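Local coordinates for inositol-1-monophosphatase SuhB (Mycobacterium tuberculosis, PDB 2Q74), which probably catalyses the magnesium-dependent hydrolysis of inositol 1-phosphate to free myo-inositol and phosphate, at residues G247-L252 with I271-L276; Q73-D78 with V99-D104; G152-D157 with R161-C166; E21-V26 with A137-R142; G129-G134 with D235-A240. All coordinates share one frame; numbering follows the deposited sequence.

Contact 1: G247-L252 with I271-L276; sequences GARVLL and IADELL
The guanidinium of Arg-249 presents an edge to Asp-273: Asp-273 CG lies in its plane, with OD1 close to that plane, while the methyl of Ala-272 approaches obliquely, with CB 3.3 Å from NH1. The two charged planes stand nearly perpendicular, 86° apart, so this salt bridge is not the coplanar, two-oxygen pairing of an arginine and a carboxylate. Both terminal nitrogens instead converge on one oxygen. Arg-249 NH1 donates to Asp-273 OD1 at 3.0 Å, coming in from above the carboxylate plane, and Arg-249 NH2 reaches the same OD1 at 3.3 Å, nearly in line with its C-O bond. The bend of the arginine chain at chi2 (82°) turns the head group out to the aspartate, past Ala-272, whose CB is 3.5 Å from Arg-249 CG.

Strand 249-252 is an outermost strand of the five-stranded mixed sheet, and helix 272-280 lies against one side of it. Their local axes approach to 10.2 Å at an angle of 37°, a spacing that fits a helix layered on a sheet in the alpha-beta-alpha-beta-alpha sandwich. Val-250 points away from this helix and meets Ala-240 and Ala-243 of helix 233-245, which places a helix on either side of the strand.

One helical turn beyond Ala-272 the chemistry becomes apolar. Leu-251 and Leu-276 extend toward each other tip to tip, with Leu-251 CD2 3.5 Å from Leu-276 CD1. Leu-251 also rests on Val-265 of the adjoining strand 262-267.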
# COMPACT_ATOMS: atom_id res chain seq x y z
N GLY A 247 15.30 -5.43 -15.87
CA GLY A 247 16.19 -4.35 -16.34
C GLY A 247 16.59 -3.36 -15.25
O GLY A 247 17.30 -2.40 -15.51
N ALA A 248 16.13 -3.59 -14.02
CA ALA A 248 16.44 -2.66 -12.93
C ALA A 248 17.89 -2.79 -12.49
O ALA A 248 18.50 -3.84 -12.59
CB ALA A 248 15.51 -2.86 -11.75
N ARG A 249 18.42 -1.69 -11.99
CA ARG A 249 19.69 -1.68 -11.32
C ARG A 249 19.46 -2.14 -9.88
O ARG A 249 18.62 -1.60 -9.17
CB ARG A 249 20.23 -0.25 -11.34
CG ARG A 249 21.68 -0.13 -11.05
CD ARG A 249 22.54 -0.39 -12.27
NE ARG A 249 23.88 0.10 -12.00
CZ ARG A 249 24.27 1.37 -12.04
NH1 ARG A 249 23.42 2.32 -12.37
NH2 ARG A 249 25.55 1.68 -11.78
N VAL A 250 20.17 -3.17 -9.45
CA VAL A 250 19.95 -3.71 -8.13
C VAL A 250 21.26 -3.99 -7.44
O VAL A 250 22.11 -4.67 -8.00
CB VAL A 250 19.17 -5.03 -8.18
CG1 VAL A 250 18.87 -5.53 -6.77
CG2 VAL A 250 17.89 -4.86 -8.97
N LEU A 251 21.43 -3.46 -6.22
CA LEU A 251 22.61 -3.80 -5.44
C LEU A 251 22.26 -4.16 -4.01
O LEU A 251 21.45 -3.51 -3.38
CB LEU A 251 23.68 -2.70 -5.51
CG LEU A 251 23.33 -1.26 -5.21
CD1 LEU A 251 23.61 -0.96 -3.74
CD2 LEU A 251 24.19 -0.34 -6.11
N LEU A 252 22.92 -5.21 -3.53
CA LEU A 252 22.73 -5.75 -2.19
C LEU A 252 24.00 -5.62 -1.36
O LEU A 252 24.87 -6.48 -1.39
CB LEU A 252 22.34 -7.22 -2.27
CG LEU A 252 21.00 -7.55 -2.92
CD1 LEU A 252 20.81 -9.05 -2.92
CD2 LEU A 252 19.84 -6.86 -2.17
N ILE A 271 17.92 6.15 -13.52
CA ILE A 271 17.85 6.94 -12.30
C ILE A 271 18.68 6.37 -11.14
O ILE A 271 18.77 6.97 -10.07
CB ILE A 271 16.35 7.11 -11.92
CG1 ILE A 271 16.05 8.59 -11.70
CG2 ILE A 271 15.90 6.18 -10.76
CD1 ILE A 271 14.61 8.93 -12.07
N ALA A 272 19.32 5.24 -11.38
CA ALA A 272 20.07 4.54 -10.35
C ALA A 272 21.24 5.33 -9.80
O ALA A 272 21.35 5.48 -8.58
CB ALA A 272 20.56 3.21 -10.88
N ASP A 273 22.12 5.84 -10.68
CA ASP A 273 23.27 6.63 -10.25
C ASP A 273 22.83 7.83 -9.44
O ASP A 273 23.30 8.04 -8.34
CB ASP A 273 24.07 7.13 -11.45
CG ASP A 273 24.65 6.00 -12.27
OD1 ASP A 273 24.84 4.90 -11.71
OD2 ASP A 273 24.92 6.21 -13.48
N GLU A 274 21.91 8.61 -10.01
CA GLU A 274 21.44 9.80 -9.33
C GLU A 274 20.89 9.48 -7.92
O GLU A 274 21.05 10.27 -7.00
CB GLU A 274 20.40 10.53 -10.18
CG GLU A 274 19.90 11.83 -9.56
CD GLU A 274 18.99 12.64 -10.49
OE1 GLU A 274 18.59 12.09 -11.55
OE2 GLU A 274 18.65 13.81 -10.15
N LEU A 275 20.26 8.31 -7.76
CA LEU A 275 19.69 7.92 -6.47
C LEU A 275 20.77 7.44 -5.49
O LEU A 275 20.74 7.78 -4.29
CB LEU A 275 18.65 6.82 -6.65
CG LEU A 275 18.13 6.08 -5.40
CD1 LEU A 275 17.24 6.94 -4.51
CD2 LEU A 275 17.39 4.84 -5.86
N LEU A 276 21.72 6.65 -6.00
CA LEU A 276 22.85 6.18 -5.18
C LEU A 276 23.68 7.33 -4.62
O LEU A 276 24.09 7.30 -3.45
CB LEU A 276 23.75 5.24 -5.99
CG LEU A 276 23.20 3.81 -6.16
CD1 LEU A 276 23.95 3.02 -7.21
CD2 LEU A 276 23.25 3.08 -4.83

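Contact 2: Q73-D78 with V99-D104; sequences QLRPGD and VTWVLD
Asp-78, the last residue of a type I beta turn that starts at Arg-75, comes beside Val-99 at a CA-CA distance of 5.9 Å. This turn follows helix 55-74 and leads into strand 80-81, which lies parallel to strand 100-104 at the margin of the seven-stranded sheet; the contact thus ties a helix-to-strand connection to the neighbouring strand. Trp-101 NE1 donates to Asp-78 OD2 at 3.0 Å with an N-H...O angle of 148°. NE1 meets OD2 on its anti side, somewhat out of the carboxylate plane, and the oxygen is tilted from the indole plane. The same OD2 takes a salt bridge from Arg-75 NH1 at 2.7 Å, so it is held from both strand and turn.

Arg-75 CG, set beside the backbone N by chi1 (-65°), lies 3.8 Å from Trp-101 CZ2; bends at chi2 and chi3 then direct the guanidinium. Its plane is 76° from the indole, with CZ2 over one guanidinium face. Leu-11 and Val-14 of helix 8-33 and Leu-71 of helix 55-74 also touch Trp-101. Farther along the strand is Asp-104, a magnesium ligand inferred from relatives. Val-99 CG1 sits over one face of the indole, offset toward its rim and 3.5 Å from Asp-78 OD2.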
# COMPACT_ATOMS: atom_id res chain seq x y z
N GLN A 73 9.98 -33.64 -1.63
CA GLN A 73 9.46 -34.53 -2.67
C GLN A 73 9.86 -34.06 -4.07
O GLN A 73 10.14 -34.88 -4.94
CB GLN A 73 7.94 -34.72 -2.56
CG GLN A 73 7.29 -33.82 -1.55
CD GLN A 73 5.82 -34.04 -1.33
OE1 GLN A 73 5.02 -33.87 -2.22
NE2 GLN A 73 5.46 -34.37 -0.11
N LEU A 74 9.90 -32.76 -4.30
CA LEU A 74 10.24 -32.24 -5.63
C LEU A 74 11.75 -32.05 -5.83
O LEU A 74 12.26 -32.25 -6.93
CB LEU A 74 9.51 -30.93 -5.90
CG LEU A 74 7.98 -31.05 -6.01
CD1 LEU A 74 7.36 -29.69 -6.30
CD2 LEU A 74 7.58 -32.06 -7.08
N ARG A 75 12.44 -31.64 -4.77
CA ARG A 75 13.87 -31.39 -4.81
C ARG A 75 14.57 -32.07 -3.63
O ARG A 75 15.08 -31.39 -2.72
CB ARG A 75 14.15 -29.88 -4.81
CG ARG A 75 13.67 -29.08 -6.06
CD ARG A 75 13.90 -29.78 -7.39
NE ARG A 75 14.87 -29.16 -8.31
CZ ARG A 75 16.16 -29.03 -8.08
NH1 ARG A 75 16.69 -29.40 -6.94
NH2 ARG A 75 16.94 -28.49 -9.01
N PRO A 76 14.62 -33.43 -3.65
CA PRO A 76 15.10 -34.31 -2.57
C PRO A 76 16.33 -33.86 -1.75
O PRO A 76 16.22 -33.70 -0.54
CB PRO A 76 15.39 -35.61 -3.31
CG PRO A 76 14.33 -35.66 -4.34
CD PRO A 76 14.16 -34.24 -4.80
N GLY A 77 17.49 -33.69 -2.38
CA GLY A 77 18.71 -33.44 -1.60
C GLY A 77 19.06 -31.98 -1.40
O GLY A 77 20.16 -31.65 -0.95
N ASP A 78 18.14 -31.08 -1.72
CA ASP A 78 18.44 -29.65 -1.70
C ASP A 78 18.33 -29.03 -0.32
O ASP A 78 17.36 -29.24 0.40
CB ASP A 78 17.55 -28.90 -2.68
CG ASP A 78 18.01 -29.05 -4.10
OD1 ASP A 78 18.61 -30.09 -4.43
OD2 ASP A 78 17.78 -28.11 -4.89
N VAL A 99 21.79 -26.65 -5.15
CA VAL A 99 20.96 -25.45 -4.99
C VAL A 99 20.36 -25.35 -3.58
O VAL A 99 20.01 -26.35 -2.97
CB VAL A 99 19.81 -25.44 -6.01
CG1 VAL A 99 18.58 -24.75 -5.43
CG2 VAL A 99 20.24 -24.77 -7.29
N THR A 100 20.23 -24.12 -3.10
CA THR A 100 19.67 -23.85 -1.78
C THR A 100 18.40 -23.02 -1.91
O THR A 100 18.40 -21.96 -2.54
CB THR A 100 20.65 -23.08 -0.89
OG1 THR A 100 21.76 -23.92 -0.56
CG2 THR A 100 19.97 -22.59 0.41
N TRP A 101 17.32 -23.50 -1.30
CA TRP A 101 16.05 -22.79 -1.37
C TRP A 101 15.95 -21.84 -0.19
O TRP A 101 15.97 -22.27 0.95
CB TRP A 101 14.89 -23.77 -1.43
CG TRP A 101 15.00 -24.59 -2.65
CD1 TRP A 101 15.69 -25.74 -2.78
CD2 TRP A 101 14.46 -24.28 -3.94
NE1 TRP A 101 15.60 -26.20 -4.06
CE2 TRP A 101 14.85 -25.33 -4.80
CE3 TRP A 101 13.67 -23.24 -4.45
CZ2 TRP A 101 14.49 -25.36 -6.15
CZ3 TRP A 101 13.31 -23.27 -5.79
CH2 TRP A 101 13.72 -24.33 -6.63
N VAL A 102 15.88 -20.55 -0.50
CA VAL A 102 15.78 -19.50 0.51
C VAL A 102 14.34 -19.03 0.54
O VAL A 102 13.82 -18.60 -0.49
CB VAL A 102 16.66 -18.30 0.17
CG1 VAL A 102 16.67 -17.29 1.31
CG2 VAL A 102 18.09 -18.75 -0.15
N LEU A 103 13.69 -19.11 1.69
CA LEU A 103 12.28 -18.78 1.68
C LEU A 103 11.70 -18.02 2.87
O LEU A 103 12.26 -18.02 3.97
CB LEU A 103 11.46 -20.01 1.30
CG LEU A 103 11.46 -21.32 2.07
CD1 LEU A 103 11.62 -22.46 1.07
CD2 LEU A 103 12.53 -21.39 3.08
N ASP A 104 10.60 -17.31 2.59
CA ASP A 104 9.78 -16.66 3.60
C ASP A 104 8.31 -16.92 3.27
O ASP A 104 7.78 -16.42 2.27
CB ASP A 104 10.03 -15.15 3.68
CG ASP A 104 9.41 -14.52 4.93
OD1 ASP A 104 8.67 -15.23 5.64
OD2 ASP A 104 9.65 -13.33 5.21

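Contact 3: G152-D157 with R161-C166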
# COMPACT_ATOMS: atom_id res chain seq x y z
N GLY A 152 14.57 -13.46 -18.19
CA GLY A 152 13.59 -12.40 -17.99
C GLY A 152 12.67 -12.61 -16.79
O GLY A 152 12.70 -13.65 -16.14
N ALA A 153 11.84 -11.61 -16.52
CA ALA A 153 10.92 -11.60 -15.37
C ALA A 153 9.48 -11.56 -15.86
O ALA A 153 9.15 -10.76 -16.74
CB ALA A 153 11.17 -10.38 -14.51
N HIS A 154 8.61 -12.40 -15.30
CA HIS A 154 7.20 -12.39 -15.68
C HIS A 154 6.26 -12.28 -14.50
O HIS A 154 6.62 -12.63 -13.38
CB HIS A 154 6.84 -13.62 -16.51
CG HIS A 154 7.85 -13.95 -17.56
ND1 HIS A 154 8.00 -13.22 -18.71
CD2 HIS A 154 8.78 -14.94 -17.62
CE1 HIS A 154 8.98 -13.73 -19.43
NE2 HIS A 154 9.47 -14.77 -18.79
N LEU A 155 5.07 -11.75 -14.77
CA LEU A 155 3.96 -11.70 -13.83
C LEU A 155 2.87 -12.62 -14.37
O LEU A 155 2.55 -12.56 -15.57
CB LEU A 155 3.40 -10.29 -13.79
CG LEU A 155 2.44 -9.83 -12.68
CD1 LEU A 155 1.78 -8.54 -13.10
CD2 LEU A 155 1.40 -10.83 -12.35
N THR A 156 2.31 -13.47 -13.51
CA THR A 156 1.24 -14.38 -13.90
C THR A 156 -0.02 -14.11 -13.11
O THR A 156 -0.01 -14.14 -11.89
CB THR A 156 1.66 -15.86 -13.71
OG1 THR A 156 2.85 -16.11 -14.45
CG2 THR A 156 0.58 -16.80 -14.18
N ASP A 157 -1.12 -13.86 -13.82
CA ASP A 157 -2.44 -13.62 -13.21
C ASP A 157 -3.54 -14.33 -14.03
O ASP A 157 -3.23 -15.18 -14.88
CB ASP A 157 -2.71 -12.12 -13.10
CG ASP A 157 -2.67 -11.40 -14.45
OD1 ASP A 157 -3.01 -12.01 -15.49
OD2 ASP A 157 -2.29 -10.21 -14.48
N ARG A 161 0.30 -14.92 -18.60
CA ARG A 161 1.65 -14.46 -18.27
C ARG A 161 2.11 -13.21 -19.03
O ARG A 161 1.96 -13.15 -20.24
CB ARG A 161 2.63 -15.59 -18.56
CG ARG A 161 3.91 -15.45 -17.79
CD ARG A 161 4.83 -16.65 -17.94
NE ARG A 161 5.14 -16.92 -19.35
CZ ARG A 161 6.33 -17.31 -19.82
NH1 ARG A 161 7.37 -17.50 -19.00
NH2 ARG A 161 6.48 -17.53 -21.13
N HIS A 162 2.69 -12.24 -18.34
CA HIS A 162 3.14 -10.97 -18.95
C HIS A 162 4.62 -10.70 -18.66
O HIS A 162 5.13 -11.07 -17.61
CB HIS A 162 2.31 -9.79 -18.42
CG HIS A 162 0.90 -10.14 -18.07
ND1 HIS A 162 0.02 -10.70 -18.97
CD2 HIS A 162 0.22 -10.01 -16.91
CE1 HIS A 162 -1.14 -10.91 -18.37
NE2 HIS A 162 -1.04 -10.50 -17.12
N VAL A 163 5.30 -10.03 -19.60
CA VAL A 163 6.71 -9.69 -19.44
C VAL A 163 6.79 -8.47 -18.55
O VAL A 163 5.99 -7.55 -18.69
CB VAL A 163 7.41 -9.36 -20.80
CG1 VAL A 163 8.87 -8.93 -20.60
CG2 VAL A 163 7.36 -10.55 -21.70
N LEU A 164 7.77 -8.45 -17.66
CA LEU A 164 7.98 -7.31 -16.80
C LEU A 164 9.16 -6.48 -17.27
O LEU A 164 10.20 -7.01 -17.72
CB LEU A 164 8.21 -7.77 -15.35
CG LEU A 164 6.98 -8.42 -14.69
CD1 LEU A 164 7.27 -8.76 -13.24
CD2 LEU A 164 5.77 -7.52 -14.80
N ARG A 165 8.96 -5.17 -17.16
CA ARG A 165 9.96 -4.18 -17.50
C ARG A 165 9.80 -2.98 -16.59
O ARG A 165 8.68 -2.48 -16.38
CB ARG A 165 9.82 -3.75 -18.95
CG ARG A 165 10.40 -4.74 -19.97
CD ARG A 165 11.86 -5.08 -19.64
NE ARG A 165 12.70 -5.18 -20.81
CZ ARG A 165 14.02 -5.38 -20.77
NH1 ARG A 165 14.65 -5.52 -19.61
NH2 ARG A 165 14.71 -5.44 -21.92
N CYS A 166 10.90 -2.51 -16.03
CA CYS A 166 10.84 -1.35 -15.16
C CYS A 166 10.68 -0.11 -16.01
O CYS A 166 10.75 -0.17 -17.22
CB CYS A 166 12.08 -1.27 -14.29
SG CYS A 166 13.56 -1.34 -15.26
O HOH W 1 11.59 -9.06 -18.15
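Leu-155 and His-162 form the hydrogen-bonded pair of this antiparallel hairpin: Leu-155 N donates to His-162 O at 2.9 Å, and His-162 N returns a bond to Leu-155 O at 2.8 Å. Leu-164 N extends the ladder to Ala-153 O, also at 2.8 Å. Beyond the backbone, His-162 NE2 points between the two oxygens of Asp-157, making weak bonds of 2.9 Å to OD2 and 3.0 Å to OD1. The forked pairing is not flat, because ring and carboxylate planes differ by 58°.

His-154, Thr-156, Arg-161 and Val-163 share one side of the sheet. There Arg-161 runs past Thr-156, with its CG 3.6 Å from Thr-156 OG1, and a bend at chi3 (56°) lays the guanidinium over one face of the His-154 imidazole, offset toward the rim. The planes are 47° apart, and Arg-161 NH1 is 3.2 Å from His-154 CD2. On the side of Leu-155, Leu-164 CD2 packs against Leu-155 CB at 3.8 Å.

Strand 160-163 is outermost in the seven-stranded sheet; strand 152-157 separates it from strand 143-148, whose Tyr-145 touches both Leu-155 and Leu-164, while Ala-153 rests on Ile-242 and Glu-245 of helix 233-245.

Contact 4: E21-V26 with A137-R142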
# COMPACT_ATOMS: atom_id res chain seq x y z
N GLU A 21 1.13 -22.47 -4.68
CA GLU A 21 0.60 -23.41 -3.69
C GLU A 21 0.54 -22.79 -2.31
O GLU A 21 -0.49 -22.78 -1.67
CB GLU A 21 1.50 -24.63 -3.59
CG GLU A 21 1.22 -25.73 -4.55
CD GLU A 21 2.12 -26.91 -4.28
OE1 GLU A 21 2.09 -27.44 -3.14
OE2 GLU A 21 2.89 -27.29 -5.19
N ALA A 22 1.69 -22.31 -1.84
CA ALA A 22 1.82 -21.76 -0.50
C ALA A 22 0.91 -20.54 -0.30
O ALA A 22 0.29 -20.40 0.75
CB ALA A 22 3.27 -21.42 -0.21
N ALA A 23 0.77 -19.71 -1.33
CA ALA A 23 -0.14 -18.57 -1.27
C ALA A 23 -1.56 -19.06 -1.00
O ALA A 23 -2.24 -18.56 -0.10
CB ALA A 23 -0.08 -17.77 -2.56
N ALA A 24 -1.99 -20.05 -1.76
CA ALA A 24 -3.32 -20.63 -1.59
C ALA A 24 -3.54 -21.14 -0.16
O ALA A 24 -4.65 -21.05 0.39
CB ALA A 24 -3.52 -21.78 -2.59
N PHE A 25 -2.49 -21.69 0.43
CA PHE A 25 -2.55 -22.26 1.78
C PHE A 25 -2.63 -21.16 2.83
O PHE A 25 -3.41 -21.25 3.77
CB PHE A 25 -1.31 -23.12 2.01
CG PHE A 25 -1.24 -23.76 3.36
CD1 PHE A 25 -1.96 -24.90 3.63
CD2 PHE A 25 -0.42 -23.24 4.35
CE1 PHE A 25 -1.88 -25.52 4.89
CE2 PHE A 25 -0.33 -23.85 5.60
CZ PHE A 25 -1.07 -24.98 5.87
N VAL A 26 -1.81 -20.13 2.66
CA VAL A 26 -1.82 -18.98 3.56
C VAL A 26 -3.19 -18.31 3.56
O VAL A 26 -3.75 -17.98 4.58
CB VAL A 26 -0.76 -17.94 3.11
CG1 VAL A 26 -0.94 -16.62 3.83
CG2 VAL A 26 0.64 -18.51 3.32
N ALA A 137 4.94 -14.58 -4.57
CA ALA A 137 3.48 -14.69 -4.75
C ALA A 137 2.87 -13.60 -3.94
O ALA A 137 3.09 -13.57 -2.75
CB ALA A 137 2.98 -16.04 -4.27
N ASP A 138 2.12 -12.71 -4.58
CA ASP A 138 1.30 -11.69 -3.92
C ASP A 138 -0.00 -12.37 -3.52
O ASP A 138 -0.94 -12.48 -4.32
CB ASP A 138 1.05 -10.50 -4.88
CG ASP A 138 0.27 -9.33 -4.22
OD1 ASP A 138 -0.41 -9.53 -3.18
OD2 ASP A 138 0.32 -8.21 -4.79
N VAL A 139 -0.06 -12.80 -2.27
CA VAL A 139 -1.13 -13.64 -1.79
C VAL A 139 -2.51 -13.04 -2.04
O VAL A 139 -3.36 -13.67 -2.67
CB VAL A 139 -0.91 -14.01 -0.29
CG1 VAL A 139 -2.03 -14.89 0.23
CG2 VAL A 139 0.43 -14.72 -0.15
N ALA A 140 -2.75 -11.81 -1.60
CA ALA A 140 -4.13 -11.28 -1.68
C ALA A 140 -4.51 -10.96 -3.13
O ALA A 140 -5.67 -11.02 -3.51
CB ALA A 140 -4.32 -10.07 -0.77
N ALA A 141 -3.52 -10.63 -3.95
CA ALA A 141 -3.76 -10.27 -5.35
C ALA A 141 -3.99 -11.51 -6.19
O ALA A 141 -4.56 -11.42 -7.25
CB ALA A 141 -2.58 -9.49 -5.88
N ARG A 142 -3.56 -12.67 -5.70
CA ARG A 142 -3.59 -13.92 -6.45
C ARG A 142 -2.77 -13.87 -7.71
O ARG A 142 -3.19 -14.33 -8.77
CB ARG A 142 -5.03 -14.34 -6.74
CG ARG A 142 -5.75 -14.74 -5.50
CD ARG A 142 -7.20 -15.04 -5.71
NE ARG A 142 -7.76 -15.42 -4.42
CZ ARG A 142 -9.05 -15.52 -4.15
NH1 ARG A 142 -9.96 -15.27 -5.09
NH2 ARG A 142 -9.44 -15.87 -2.93
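Ala-23 meets Ala-137 and Val-139 in an apolar contact. Its methyl projects from helix 8-33 toward two groups of the facing segment: Ala-23 CB is 3.9 Å from Ala-137 CB and equally 3.9 Å from Val-139 CG2. The other branch of Val-139, CG1, stands anti to the backbone N (chi1 180°) and reaches Val-26 CG1 at 4.1 Å. The valine side chains cross at about a right angle, meeting through CG1 of each.

Side chain also meets backbone. Val-139 CG1 lies 3.7 Å from the carbonyl oxygen of Ala-23, so this one methyl touches both Val-26 and the helix main chain. The small side chain of Ala-23 lets the main chains come close, the CA atoms of Ala-23 and Val-139 being 5.1 Å apart.

Polar bonds lie around this apolar patch. Val-139 O accepts a hydrogen bond from Arg-27 NE, one residue beyond 21-26, giving the residue just past the strand a polar tie to the same helix. Within the turn that follows, Ala-141 N makes a weak bond to Asp-138 OD1.

Ala-137 and Val-139 both rest on Val-121 of strand 120-127, and Val-26 touches Thr-63 of helix 55-74. Val-26 also approaches the side chain of Ile-106, a substrate-binding position by similarity, to about 4 Å. The arrangement is a helix-on-sheet interface of the alpha-beta-alpha-beta-alpha sandwich, in which helix 8-33 packs on the end of strand 130-138.

Contact 5: G129-G134 with D235-A240; sequences GITVAG and DCAAGA
Thr-131 and Gly-134 on strand 130-138 meet Ala-237 and Ala-238 on helix 233-245, joining the large sheet to the helical layer between the two sheets of the alpha-beta-alpha-beta-alpha sandwich. The evidence for that position is that this helix touches strand 120-127 as well as strand 249-252 of the smaller sheet, through Val-250. Between the two touching strand residues lies a classic beta bulge, where Val-132 and Ala-133 both face Ala-125. Ala-133 directs its methyl away from Ala-237 and Ala-238, toward Leu-11 and Arg-12 of helix 8-33, so helices pack on both faces of the strand.

At one end, both branches of Thr-131 come to Ala-237 O, CG2 and OG1 each at 3.5 Å; OG1 is also 3.7 Å from Ala-237 CB. OG1 is anti to the carbonyl carbon (chi1 -51°), which leaves CG2 anti to the backbone N. The two CA atoms remain 6.3 Å apart, a gap bridged by the threonine side chain. At Gly-134 the spacing shrinks: its CA is only 4.4 Å from that of Ala-238, possible because Gly-134 has no CB, which would sit tightly against Ala-238 CA.

The helix is kinked here, with the nitrogens of Ala-238 and Gly-239 making no bond to the preceding turn; Ala-240 N resumes the pattern by bonding to Cys-236 O. Asp-235 begins this segment and is, by similarity, a substrate-binding residue and, with Asp-104 and Asp-107, a ligand of the second magnesium. Ala-238 touches Ser-122, and its CB stands 4.2 Å from Gly-134 CA.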
# COMPACT_ATOMS: atom_id res chain seq x y z
N GLY A 129 25.38 -18.71 -3.19
CA GLY A 129 24.99 -17.39 -2.67
C GLY A 129 24.41 -16.46 -3.72
O GLY A 129 24.02 -15.35 -3.40
N ILE A 130 24.37 -16.90 -4.97
CA ILE A 130 23.80 -16.12 -6.06
C ILE A 130 22.42 -16.65 -6.39
O ILE A 130 22.24 -17.85 -6.54
CB ILE A 130 24.67 -16.21 -7.34
CG1 ILE A 130 26.13 -15.83 -7.03
CG2 ILE A 130 24.08 -15.32 -8.45
CD1 ILE A 130 26.27 -14.46 -6.30
N THR A 131 21.44 -15.75 -6.53
CA THR A 131 20.08 -16.13 -6.91
C THR A 131 19.93 -16.36 -8.42
O THR A 131 20.08 -15.45 -9.24
CB THR A 131 19.06 -15.10 -6.44
OG1 THR A 131 19.24 -14.83 -5.05
CG2 THR A 131 17.63 -15.61 -6.64
N VAL A 132 19.62 -17.61 -8.76
CA VAL A 132 19.51 -18.10 -10.13
C VAL A 132 18.06 -18.11 -10.60
O VAL A 132 17.77 -18.01 -11.80
CB VAL A 132 20.07 -19.53 -10.20
CG1 VAL A 132 20.00 -20.06 -11.62
CG2 VAL A 132 21.50 -19.55 -9.69
N ALA A 133 17.14 -18.26 -9.65
CA ALA A 133 15.72 -18.30 -9.97
C ALA A 133 14.88 -17.97 -8.74
O ALA A 133 15.31 -18.18 -7.61
CB ALA A 133 15.34 -19.66 -10.52
N GLY A 134 13.68 -17.46 -8.97
CA GLY A 134 12.89 -16.97 -7.87
C GLY A 134 11.43 -16.75 -8.19
O GLY A 134 11.06 -16.62 -9.35
N ASP A 235 13.85 -12.36 2.29
CA ASP A 235 12.85 -11.42 1.83
C ASP A 235 13.25 -10.65 0.59
O ASP A 235 12.39 -10.03 -0.06
CB ASP A 235 12.48 -10.46 2.94
CG ASP A 235 11.68 -11.13 4.04
OD1 ASP A 235 10.93 -12.09 3.73
OD2 ASP A 235 11.80 -10.71 5.21
N CYS A 236 14.51 -10.66 0.22
CA CYS A 236 14.90 -9.91 -0.95
C CYS A 236 15.53 -10.74 -2.07
O CYS A 236 15.57 -10.29 -3.22
CB CYS A 236 15.78 -8.75 -0.54
SG CYS A 236 17.23 -9.24 0.39
N ALA A 237 15.98 -11.96 -1.76
CA ALA A 237 16.72 -12.79 -2.73
C ALA A 237 15.94 -13.00 -4.03
O ALA A 237 16.43 -12.69 -5.12
CB ALA A 237 17.09 -14.14 -2.09
N ALA A 238 14.71 -13.49 -3.91
CA ALA A 238 13.83 -13.70 -5.07
C ALA A 238 13.47 -12.41 -5.82
O ALA A 238 13.71 -12.29 -7.03
CB ALA A 238 12.57 -14.39 -4.63
N GLY A 239 12.90 -11.45 -5.10
CA GLY A 239 12.55 -10.14 -5.66
C GLY A 239 13.69 -9.41 -6.34
O GLY A 239 13.50 -8.79 -7.38
N ALA A 240 14.88 -9.48 -5.75
CA ALA A 240 16.05 -8.82 -6.30
C ALA A 240 16.29 -9.28 -7.74
O ALA A 240 16.49 -8.46 -8.64
CB ALA A 240 17.27 -9.08 -5.42

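Contacts 4 and 5 are buried and rely on alanine, glycine, valine and threonine packing; contact 1 lies at the surface, where a salt bridge adjoins a leucine pair. Contacts 2 and 3 are partly buried and mix polar bonds with packing, but backbone pairing dominates only in the hairpin of contact 3. Contacts 2, 3, 4 and 5 reach the same large sheet, contact 1 the smaller one. Strand 130-138 serves both contacts 4 and 5, whereas helix 233-245 of contact 5 leads directly to strand 249-252 of contact 1. Asp-104 and Asp-235 bring contacts 2 and 5 together at the inferred metal site; contacts 1 and 3 lie away from it.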